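Side-chain contacts in predicted metal-dependent hydrolase of the TIM-barrel fold (Lactobacillus casei, PDB 2QPX), which binds zinc ions and is probably a metal-dependent hydrolase of the amidohydrolase family, its natural substrate not being established: residues 80-85 with 117-122; 93-98 with 324-329; 142-147 with 207-212; 191-194 with 200-203. All coordinates share one frame; numbering follows the deposited sequence.

Contact 1. Residues 80-85 with 117-122; sequences PGYATY and AELVGI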
# COMPACT_ATOMS: atom_id res chain seq x y z
N PRO A 80 20.18 -40.23 -10.44
CA PRO A 80 18.97 -40.68 -11.18
C PRO A 80 17.67 -40.31 -10.46
O PRO A 80 16.72 -39.84 -11.10
CB PRO A 80 19.15 -42.22 -11.29
CG PRO A 80 20.49 -42.49 -10.88
CD PRO A 80 21.06 -41.37 -10.10
N GLY A 81 17.64 -40.52 -9.16
CA GLY A 81 16.46 -40.16 -8.36
C GLY A 81 16.18 -38.66 -8.43
O GLY A 81 15.04 -38.25 -8.60
N TYR A 82 17.23 -37.87 -8.31
CA TYR A 82 17.05 -36.41 -8.33
C TYR A 82 16.51 -35.94 -9.68
O TYR A 82 15.64 -35.06 -9.73
CB TYR A 82 18.35 -35.73 -7.96
CG TYR A 82 18.26 -34.24 -7.58
CD1 TYR A 82 17.30 -33.80 -6.66
CD2 TYR A 82 19.19 -33.33 -8.02
CE1 TYR A 82 17.26 -32.48 -6.27
CE2 TYR A 82 19.15 -32.00 -7.65
CZ TYR A 82 18.22 -31.59 -6.72
OH TYR A 82 18.19 -30.25 -6.31
N ALA A 83 17.02 -36.50 -10.78
CA ALA A 83 16.48 -36.17 -12.09
C ALA A 83 15.00 -36.58 -12.18
O ALA A 83 14.16 -35.83 -12.66
CB ALA A 83 17.33 -36.81 -13.22
N THR A 84 14.68 -37.79 -11.73
CA THR A 84 13.29 -38.24 -11.71
C THR A 84 12.38 -37.27 -10.95
O THR A 84 11.32 -36.88 -11.43
CB THR A 84 13.17 -39.66 -11.07
OG1 THR A 84 13.89 -40.59 -11.88
CG2 THR A 84 11.71 -40.10 -10.94
N TYR A 85 12.86 -36.88 -9.79
CA TYR A 85 12.11 -35.98 -8.89
C TYR A 85 11.90 -34.60 -9.51
O TYR A 85 10.78 -34.07 -9.54
CB TYR A 85 12.86 -35.87 -7.58
CG TYR A 85 12.14 -35.09 -6.50
CD1 TYR A 85 10.89 -35.52 -6.03
CD2 TYR A 85 12.68 -33.93 -5.97
CE1 TYR A 85 10.22 -34.81 -5.05
CE2 TYR A 85 11.99 -33.21 -4.98
CZ TYR A 85 10.76 -33.67 -4.53
OH TYR A 85 10.07 -32.96 -3.56
N ALA A 117 19.67 -28.55 -17.56
CA ALA A 117 18.66 -28.92 -18.55
C ALA A 117 18.37 -30.44 -18.52
O ALA A 117 17.20 -30.87 -18.60
CB ALA A 117 19.06 -28.45 -19.96
N GLU A 118 19.41 -31.25 -18.34
CA GLU A 118 19.23 -32.72 -18.24
C GLU A 118 18.43 -33.09 -16.97
O GLU A 118 17.55 -33.98 -16.99
CB GLU A 118 20.57 -33.50 -18.24
CG GLU A 118 20.37 -34.98 -17.81
CD GLU A 118 21.56 -35.92 -17.99
OE1 GLU A 118 22.52 -35.51 -18.71
OE2 GLU A 118 21.49 -37.06 -17.43
N LEU A 119 18.75 -32.42 -15.88
CA LEU A 119 18.13 -32.65 -14.60
C LEU A 119 16.62 -32.36 -14.63
O LEU A 119 15.82 -33.14 -14.09
CB LEU A 119 18.83 -31.79 -13.55
CG LEU A 119 18.34 -31.99 -12.16
CD1 LEU A 119 18.80 -33.43 -11.59
CD2 LEU A 119 18.83 -30.83 -11.29
N VAL A 120 16.23 -31.24 -15.23
CA VAL A 120 14.86 -30.75 -15.17
C VAL A 120 14.03 -31.16 -16.39
O VAL A 120 12.81 -31.11 -16.35
CB VAL A 120 14.83 -29.21 -14.89
CG1 VAL A 120 15.55 -28.88 -13.57
CG2 VAL A 120 15.39 -28.39 -16.05
N GLY A 121 14.71 -31.51 -17.48
CA GLY A 121 14.07 -32.01 -18.69
C GLY A 121 13.59 -30.99 -19.71
O GLY A 121 12.81 -31.33 -20.63
N ILE A 122 14.07 -29.75 -19.58
CA ILE A 122 13.66 -28.65 -20.43
C ILE A 122 14.86 -27.75 -20.66
O ILE A 122 15.82 -27.79 -19.90
CB ILE A 122 12.46 -27.85 -19.81
CG1 ILE A 122 12.78 -27.37 -18.39
CG2 ILE A 122 11.15 -28.71 -19.82
CD1 ILE A 122 11.73 -26.44 -17.77
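Tyr82 and Leu119 both hold CG anti to the backbone N (chi1 -165° and -176°), which leans the tyrosine ring and the leucine fork into the same seam between helix 79-92 and the last turn of helix 113-120. There the two side chains cross at a slant. Both methyls of the leucine touch the CD2–CE2 side of the ring, obliquely: CD1 of Leu119 lies 3.6 Å from CD2 of Tyr82, while the other branch, Leu119 CD2, reaches Tyr82 CE2 at 3.8 Å. CD1 of Leu119 also packs on the next residue, 3.6 Å from Ala83 CA and 4.0 Å from Ala83 CB, and with only a methyl group at Ala83 the two backbones come together until the CA atoms of Ala83 and Leu119 are 4.6 Å apart. Beyond the seam, the hydroxyl of Tyr82 is hydrogen-bonded to the carbonyl O of Ile23, which fixes the far end of the ring, and Leu22 covers more of Leu119. Losing the ring to an alanine here is likely to open a gap beside both methyls of Leu119 and to leave the Ile23 carbonyl without its phenol partner. The helix ends one residue after Leu119, at Val120, and Gly121 leaves it with a positive phi. Two carbonyl oxygens, Ala83 O and Leu119 O, lie 3.5 Å apart; both are acceptors, and each receives a weak hydrogen bond from His87 ND1. The helices are thus joined by apolar packing, with one imidazole nitrogen weakly shared between the two acceptors that the close approach brings together.

Contact 2. Residues 93-98 with 324-329; sequences FHFKEL and EMYGLA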
# COMPACT_ATOMS: atom_id res chain seq x y z
N PHE A 93 3.75 -29.13 -13.58
CA PHE A 93 3.31 -27.74 -13.76
C PHE A 93 3.48 -27.23 -15.20
O PHE A 93 3.11 -26.11 -15.50
CB PHE A 93 4.03 -26.86 -12.76
CG PHE A 93 3.63 -27.15 -11.35
CD1 PHE A 93 2.35 -26.77 -10.90
CD2 PHE A 93 4.44 -27.87 -10.49
CE1 PHE A 93 1.95 -27.08 -9.60
CE2 PHE A 93 4.05 -28.18 -9.21
CZ PHE A 93 2.78 -27.77 -8.75
N HIS A 94 4.05 -28.06 -16.07
CA HIS A 94 4.24 -27.79 -17.50
C HIS A 94 5.28 -26.65 -17.72
O HIS A 94 5.13 -25.85 -18.63
CB HIS A 94 2.89 -27.51 -18.22
CG HIS A 94 1.99 -28.70 -18.27
ND1 HIS A 94 1.75 -29.37 -19.45
CD2 HIS A 94 1.28 -29.35 -17.32
CE1 HIS A 94 0.93 -30.38 -19.21
NE2 HIS A 94 0.64 -30.41 -17.92
N PHE A 95 6.31 -26.59 -16.89
CA PHE A 95 7.44 -25.72 -17.22
C PHE A 95 8.04 -26.15 -18.55
O PHE A 95 8.25 -27.34 -18.79
CB PHE A 95 8.53 -25.80 -16.15
CG PHE A 95 8.26 -25.05 -14.87
CD1 PHE A 95 7.48 -25.61 -13.86
CD2 PHE A 95 8.83 -23.80 -14.63
CE1 PHE A 95 7.31 -24.98 -12.65
CE2 PHE A 95 8.65 -23.18 -13.40
CZ PHE A 95 7.88 -23.73 -12.43
N LYS A 96 8.31 -25.19 -19.42
CA LYS A 96 8.94 -25.49 -20.71
C LYS A 96 10.31 -24.85 -20.93
O LYS A 96 11.03 -25.26 -21.83
CB LYS A 96 8.01 -25.14 -21.87
CG LYS A 96 6.73 -25.98 -21.90
CD LYS A 96 6.98 -27.47 -22.08
CE LYS A 96 5.64 -28.21 -22.08
NZ LYS A 96 5.86 -29.65 -22.32
N GLU A 97 10.69 -23.86 -20.13
CA GLU A 97 12.03 -23.26 -20.24
C GLU A 97 12.33 -22.50 -18.96
O GLU A 97 11.41 -21.94 -18.38
CB GLU A 97 12.13 -22.33 -21.45
CG GLU A 97 13.55 -21.90 -21.78
CD GLU A 97 13.68 -20.99 -22.94
OE1 GLU A 97 12.73 -20.23 -23.20
OE2 GLU A 97 14.76 -21.04 -23.59
N LEU A 98 13.60 -22.49 -18.56
CA LEU A 98 14.11 -21.68 -17.47
C LEU A 98 15.13 -20.70 -17.98
O LEU A 98 16.06 -21.09 -18.68
CB LEU A 98 14.77 -22.55 -16.42
CG LEU A 98 13.95 -23.73 -15.84
CD1 LEU A 98 14.80 -24.44 -14.75
CD2 LEU A 98 12.53 -23.37 -15.41
N GLU A 324 10.99 -27.84 -5.33
CA GLU A 324 9.80 -27.41 -4.57
C GLU A 324 9.54 -25.91 -4.68
O GLU A 324 8.39 -25.48 -4.66
CB GLU A 324 9.91 -27.76 -3.09
CG GLU A 324 9.89 -29.23 -2.78
CD GLU A 324 11.25 -29.94 -2.83
OE1 GLU A 324 12.21 -29.45 -3.43
OE2 GLU A 324 11.31 -31.09 -2.32
N MSE A 325 10.61 -25.11 -4.73
CA MSE A 325 10.41 -23.68 -4.76
C MSE A 325 9.86 -23.29 -6.13
O MSE A 325 9.03 -22.38 -6.23
CB MSE A 325 11.69 -22.93 -4.44
CG MSE A 325 11.55 -21.40 -4.36
SE MSE A 325 13.12 -20.57 -3.64
CE MSE A 325 12.52 -18.69 -3.75
N TYR A 326 10.35 -23.94 -7.20
CA TYR A 326 9.76 -23.74 -8.50
C TYR A 326 8.28 -24.17 -8.54
O TYR A 326 7.39 -23.44 -9.05
CB TYR A 326 10.53 -24.56 -9.55
CG TYR A 326 11.85 -23.94 -10.01
CD1 TYR A 326 13.04 -24.18 -9.34
CD2 TYR A 326 11.88 -23.09 -11.11
CE1 TYR A 326 14.22 -23.61 -9.78
CE2 TYR A 326 13.06 -22.52 -11.57
CZ TYR A 326 14.22 -22.80 -10.91
OH TYR A 326 15.36 -22.23 -11.40
N GLY A 327 8.02 -25.38 -8.04
CA GLY A 327 6.66 -25.91 -8.03
C GLY A 327 5.68 -25.05 -7.26
O GLY A 327 4.53 -24.86 -7.72
N LEU A 328 6.08 -24.57 -6.09
CA LEU A 328 5.16 -23.76 -5.28
C LEU A 328 4.78 -22.45 -5.98
O LEU A 328 3.62 -22.05 -5.99
CB LEU A 328 5.68 -23.49 -3.87
CG LEU A 328 4.71 -22.80 -2.90
CD1 LEU A 328 3.46 -23.61 -2.75
CD2 LEU A 328 5.39 -22.59 -1.53
N ALA A 329 5.75 -21.84 -6.64
CA ALA A 329 5.50 -20.63 -7.42
C ALA A 329 4.49 -20.91 -8.48
O ALA A 329 3.54 -20.15 -8.68
CB ALA A 329 6.84 -20.08 -8.05
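Phe95 drives its ring edge at the backbone of Tyr326: CZ of Phe95 stands 3.4 Å from Tyr326 O, which lies in the plane of the ring. CG of Phe95, anti to the carbonyl carbon (chi1 -77°), points the ring at the helix. The two side chains cross at about a right angle, and Phe95 CE2 comes in at the edge of the tyrosine ring, 4.0 Å from Tyr326 CD2. Leu98 arrives from the opposite direction to Tyr326, its CD2 4.0 Å from CE2 of that ring. Phe93 instead turns its face to the helix, with Gly327 O 3.5 Å from Phe93 CZ and displaced toward the rim; with no side chain at Gly327 the ring lies against the backbone, Phe93 CE2 being 3.7 Å from Gly327 CA. In this TIM-barrel fold, strand 95-101 runs parallel between strands 14-19 and 124-127, and helix 323-342 packs against it. Just before the strand, His94 with its positive phi closes helix 79-92 in a Schellman motif. Farther out, Phe90 meets the rings of both Phe95 and Tyr326. The hydroxyl of Tyr326 is hydrogen-bonded to the backbone O of His20, a ligand of one zinc, and Lys334 NZ binds Phe93 O.

Contact 3. Residues 142-147 with 207-212; sequences DNFAAW and IDYMLY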
# COMPACT_ATOMS: atom_id res chain seq x y z
N ASP A 142 43.32 -1.59 -12.84
CA ASP A 142 43.59 -0.65 -11.75
C ASP A 142 43.03 0.75 -11.98
O ASP A 142 43.10 1.56 -11.08
CB ASP A 142 45.07 -0.62 -11.34
CG ASP A 142 46.00 -0.12 -12.43
OD1 ASP A 142 45.57 0.47 -13.43
OD2 ASP A 142 47.22 -0.31 -12.24
N ASN A 143 42.42 1.00 -13.14
CA ASN A 143 41.83 2.31 -13.45
C ASN A 143 40.49 2.18 -14.15
O ASN A 143 40.22 1.19 -14.85
CB ASN A 143 42.76 3.14 -14.34
CG ASN A 143 43.07 2.47 -15.66
OD1 ASN A 143 42.47 2.79 -16.71
ND2 ASN A 143 43.99 1.49 -15.62
N PHE A 144 39.66 3.19 -13.95
CA PHE A 144 38.31 3.21 -14.54
C PHE A 144 38.30 2.99 -16.04
O PHE A 144 37.48 2.24 -16.57
CB PHE A 144 37.60 4.53 -14.19
CG PHE A 144 36.28 4.72 -14.88
CD1 PHE A 144 36.21 5.29 -16.14
CD2 PHE A 144 35.12 4.30 -14.30
CE1 PHE A 144 35.00 5.47 -16.77
CE2 PHE A 144 33.89 4.48 -14.93
CZ PHE A 144 33.83 5.06 -16.18
N ALA A 145 39.13 3.69 -16.79
CA ALA A 145 39.01 3.61 -18.24
C ALA A 145 39.24 2.19 -18.78
O ALA A 145 38.49 1.72 -19.65
CB ALA A 145 40.00 4.60 -18.91
N ALA A 146 40.25 1.51 -18.26
CA ALA A 146 40.56 0.14 -18.72
C ALA A 146 39.47 -0.82 -18.23
O ALA A 146 39.08 -1.73 -18.97
CB ALA A 146 41.91 -0.32 -18.21
N TRP A 147 39.00 -0.62 -17.01
CA TRP A 147 37.90 -1.43 -16.47
C TRP A 147 36.63 -1.26 -17.33
O TRP A 147 36.00 -2.24 -17.76
CB TRP A 147 37.60 -1.05 -15.04
CG TRP A 147 36.28 -1.62 -14.57
CD1 TRP A 147 36.04 -2.90 -14.18
CD2 TRP A 147 35.03 -0.92 -14.49
NE1 TRP A 147 34.71 -3.07 -13.86
CE2 TRP A 147 34.07 -1.86 -14.02
CE3 TRP A 147 34.63 0.39 -14.76
CZ2 TRP A 147 32.75 -1.53 -13.86
CZ3 TRP A 147 33.32 0.73 -14.57
CH2 TRP A 147 32.38 -0.24 -14.13
N ILE A 207 27.24 2.51 -10.09
CA ILE A 207 26.11 1.68 -10.56
C ILE A 207 25.18 2.49 -11.46
O ILE A 207 24.78 2.02 -12.54
CB ILE A 207 25.32 1.07 -9.36
CG1 ILE A 207 26.17 -0.06 -8.73
CG2 ILE A 207 23.98 0.50 -9.81
CD1 ILE A 207 25.63 -0.63 -7.38
N ASP A 208 24.84 3.72 -11.06
CA ASP A 208 23.91 4.52 -11.86
C ASP A 208 24.58 4.89 -13.20
O ASP A 208 23.92 4.79 -14.26
CB ASP A 208 23.45 5.78 -11.11
CG ASP A 208 22.40 5.51 -10.04
OD1 ASP A 208 22.10 4.33 -9.77
OD2 ASP A 208 21.88 6.52 -9.47
N TYR A 209 25.87 5.28 -13.18
CA TYR A 209 26.59 5.51 -14.45
C TYR A 209 26.49 4.27 -15.36
O TYR A 209 26.18 4.35 -16.58
CB TYR A 209 28.08 5.85 -14.18
CG TYR A 209 28.88 6.10 -15.40
CD1 TYR A 209 29.48 5.07 -16.10
CD2 TYR A 209 29.05 7.41 -15.88
CE1 TYR A 209 30.25 5.34 -17.24
CE2 TYR A 209 29.76 7.68 -17.00
CZ TYR A 209 30.35 6.66 -17.69
OH TYR A 209 31.06 6.93 -18.83
N MSE A 210 26.81 3.10 -14.79
CA MSE A 210 26.80 1.85 -15.51
C MSE A 210 25.44 1.63 -16.15
O MSE A 210 25.34 1.29 -17.35
CB MSE A 210 27.07 0.72 -14.53
CG MSE A 210 27.10 -0.64 -15.14
SE MSE A 210 26.99 -2.11 -13.84
CE MSE A 210 25.07 -2.13 -13.45
N LEU A 211 24.37 1.81 -15.36
CA LEU A 211 23.03 1.51 -15.89
C LEU A 211 22.63 2.44 -17.05
O LEU A 211 22.02 2.01 -18.04
CB LEU A 211 22.01 1.55 -14.77
CG LEU A 211 22.12 0.38 -13.78
CD1 LEU A 211 21.29 0.69 -12.52
CD2 LEU A 211 21.73 -0.94 -14.49
N TYR A 212 22.96 3.73 -16.93
CA TYR A 212 22.66 4.66 -18.01
C TYR A 212 23.50 4.36 -19.24
O TYR A 212 23.01 4.43 -20.36
CB TYR A 212 22.86 6.12 -17.57
CG TYR A 212 21.64 6.70 -16.85
CD1 TYR A 212 21.41 6.46 -15.51
CD2 TYR A 212 20.68 7.48 -17.53
CE1 TYR A 212 20.31 6.98 -14.86
CE2 TYR A 212 19.54 7.98 -16.87
CZ TYR A 212 19.36 7.73 -15.56
OH TYR A 212 18.25 8.21 -14.89
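Phe144 turns its edge to the face of Tyr209 in an offset edge-to-face pair, the ring planes at 75° and the centroids 5.7 Å apart. The touch itself is narrow: Phe144 CZ lies 3.7 Å from Tyr209 CE1, an atom that sits near the plane of the phenylalanine ring. Both partners belong to helices in the amidohydrolase part of this TIM-barrel protein, Phe144 in the first turn of helix 144-156 and Tyr209 in helix 204-221, and the pair joins the two helices well away from the zinc site. In each residue CG stands anti to the backbone N (chi1 173° for Phe144, 180° for Tyr209), which carries the side chains out toward each other, where they meet at a slant. Helix 183-196 packs against both: Val183 touches the two rings, Ala187 reaches Phe144 and Ala186 reaches Tyr209. Tyr209 has further aromatic company, stacking on His213 and meeting Trp148 edge-to-face, so its ring is set by more than the one phenylalanine. Between residues 142-147 and 207-212 there is no polar bond, and the two segments touch through this one ring pair. Just before Phe144 the helix is capped by Asn143. In the conformer given for Asp142, the ND2 of this asparagine donates to Asp142 OD1, the acceptor lying in the amide plane. The cap itself is made by Asn143 OD1, which accepts from Ala146 N at 3.0 Å with the donor well above the carbonyl plane.

Contact 4. Residues 191-194 with 200-203; sequences DTWK and RLTS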
# COMPACT_ATOMS: atom_id res chain seq x y z
N ASP A 191 37.44 4.31 -8.17
CA ASP A 191 38.68 4.37 -7.40
C ASP A 191 38.42 4.03 -5.94
O ASP A 191 39.21 3.30 -5.34
CB ASP A 191 39.32 5.77 -7.49
CG ASP A 191 39.82 6.10 -8.86
OD1 ASP A 191 40.03 5.18 -9.68
OD2 ASP A 191 40.06 7.33 -9.13
N THR A 192 37.38 4.59 -5.34
CA THR A 192 37.03 4.33 -3.93
C THR A 192 36.77 2.83 -3.73
O THR A 192 37.25 2.21 -2.74
CB THR A 192 35.88 5.18 -3.48
OG1 THR A 192 36.31 6.53 -3.50
CG2 THR A 192 35.39 4.81 -2.08
N TRP A 193 36.05 2.24 -4.68
CA TRP A 193 35.77 0.80 -4.67
C TRP A 193 37.04 -0.03 -4.73
O TRP A 193 37.27 -0.89 -3.85
CB TRP A 193 34.83 0.49 -5.84
CG TRP A 193 34.45 -0.93 -6.06
CD1 TRP A 193 34.35 -1.93 -5.12
CD2 TRP A 193 34.07 -1.51 -7.31
NE1 TRP A 193 33.94 -3.09 -5.72
CE2 TRP A 193 33.75 -2.87 -7.06
CE3 TRP A 193 33.98 -1.03 -8.62
CZ2 TRP A 193 33.32 -3.74 -8.06
CZ3 TRP A 193 33.56 -1.90 -9.63
CH2 TRP A 193 33.24 -3.25 -9.35
N LYS A 194 37.86 0.25 -5.71
CA LYS A 194 39.16 -0.41 -5.88
C LYS A 194 40.00 -0.34 -4.58
O LYS A 194 40.52 -1.37 -4.06
CB LYS A 194 39.87 0.14 -7.13
CG LYS A 194 41.25 -0.41 -7.40
CD LYS A 194 41.26 -1.90 -7.54
CE LYS A 194 41.06 -2.37 -8.90
NZ LYS A 194 41.74 -3.73 -9.09
N ARG A 200 32.44 -6.55 -3.47
CA ARG A 200 31.04 -6.18 -3.70
C ARG A 200 30.91 -4.75 -4.26
O ARG A 200 31.42 -3.82 -3.66
CB ARG A 200 30.33 -6.26 -2.34
CG ARG A 200 28.83 -6.22 -2.30
CD ARG A 200 28.33 -6.58 -0.87
NE ARG A 200 27.35 -5.62 -0.39
CZ ARG A 200 26.03 -5.75 -0.49
NH1 ARG A 200 25.48 -6.82 -1.04
NH2 ARG A 200 25.25 -4.78 -0.03
N LEU A 201 30.21 -4.60 -5.37
CA LEU A 201 29.93 -3.28 -5.96
C LEU A 201 28.74 -2.62 -5.21
O LEU A 201 27.62 -3.12 -5.25
CB LEU A 201 29.62 -3.41 -7.44
CG LEU A 201 29.22 -2.15 -8.18
CD1 LEU A 201 30.27 -1.02 -7.98
CD2 LEU A 201 28.96 -2.47 -9.65
N THR A 202 29.02 -1.52 -4.52
CA THR A 202 28.05 -0.80 -3.70
C THR A 202 28.02 0.71 -3.98
O THR A 202 27.26 1.43 -3.34
CB THR A 202 28.30 -1.03 -2.20
OG1 THR A 202 29.58 -0.48 -1.83
CG2 THR A 202 28.22 -2.55 -1.85
N SER A 203 28.82 1.17 -4.93
CA SER A 203 28.91 2.61 -5.24
C SER A 203 27.70 3.06 -6.10
O SER A 203 27.56 2.61 -7.24
CB SER A 203 30.15 2.87 -6.08
OG SER A 203 30.16 4.21 -6.57
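A CH-pi contact joins Trp193, in the last turn of helix 183-196, to Leu201 in the loop that leads on to helix 204-221, a local contact in the link between these successive helices. Leu201 lays CD1 over one face of Trp193, 3.7 Å from the centroid of the six-membered ring and 8° off its normal. The leucine side chain crosses the indole at about a right angle, and its CB adds a second touch, 3.8 Å from Trp193 CZ2. With CG of Trp193 anti to the backbone N (chi1 178°), the indole is thrown out toward the loop. Its NE1 donates a hydrogen bond to Lys199 O, and Arg200 O stands 3.3 Å from the same NE1. A leucine in place of Trp193 lacks the indole face and N-H, and would probably leave Leu201 packed less closely and the Lys199 carbonyl without this donor. The loop backbone is held at Leu201, whose N bonds Glu135 OE2 and whose O takes Arg173 NH1. Two residues on, Ser203 caps the next helix through OG to Leu206 N. Helix 130-138 packs on the pair through Glu135 and Met138 against Trp193 and Ala134 against Leu201, while Leu206 of helix 204-221 touches both.

How the contacts relate
Contact 2 is the buried one nearest the middle of the chain, tying a barrel strand to a helix beside the zinc site; contacts 1 and 3 are only partly buried, and contact 4, though buried, lies as far out as contact 3. Contacts 1 and 2 share the run from helix 79-92 through strand 95-101 to helix 113-120 and touch directly, Tyr85 OH probably bonding Glu324 OE2. Contacts 3 and 4 form a second cluster across the chain's centre from contact 2, meeting where Ile207 packs on Leu201. Chemistry follows place: aliphatic on aromatic in contacts 1 and 4, rings against both backbone and other side chains in contact 2, ring against ring in contact 3.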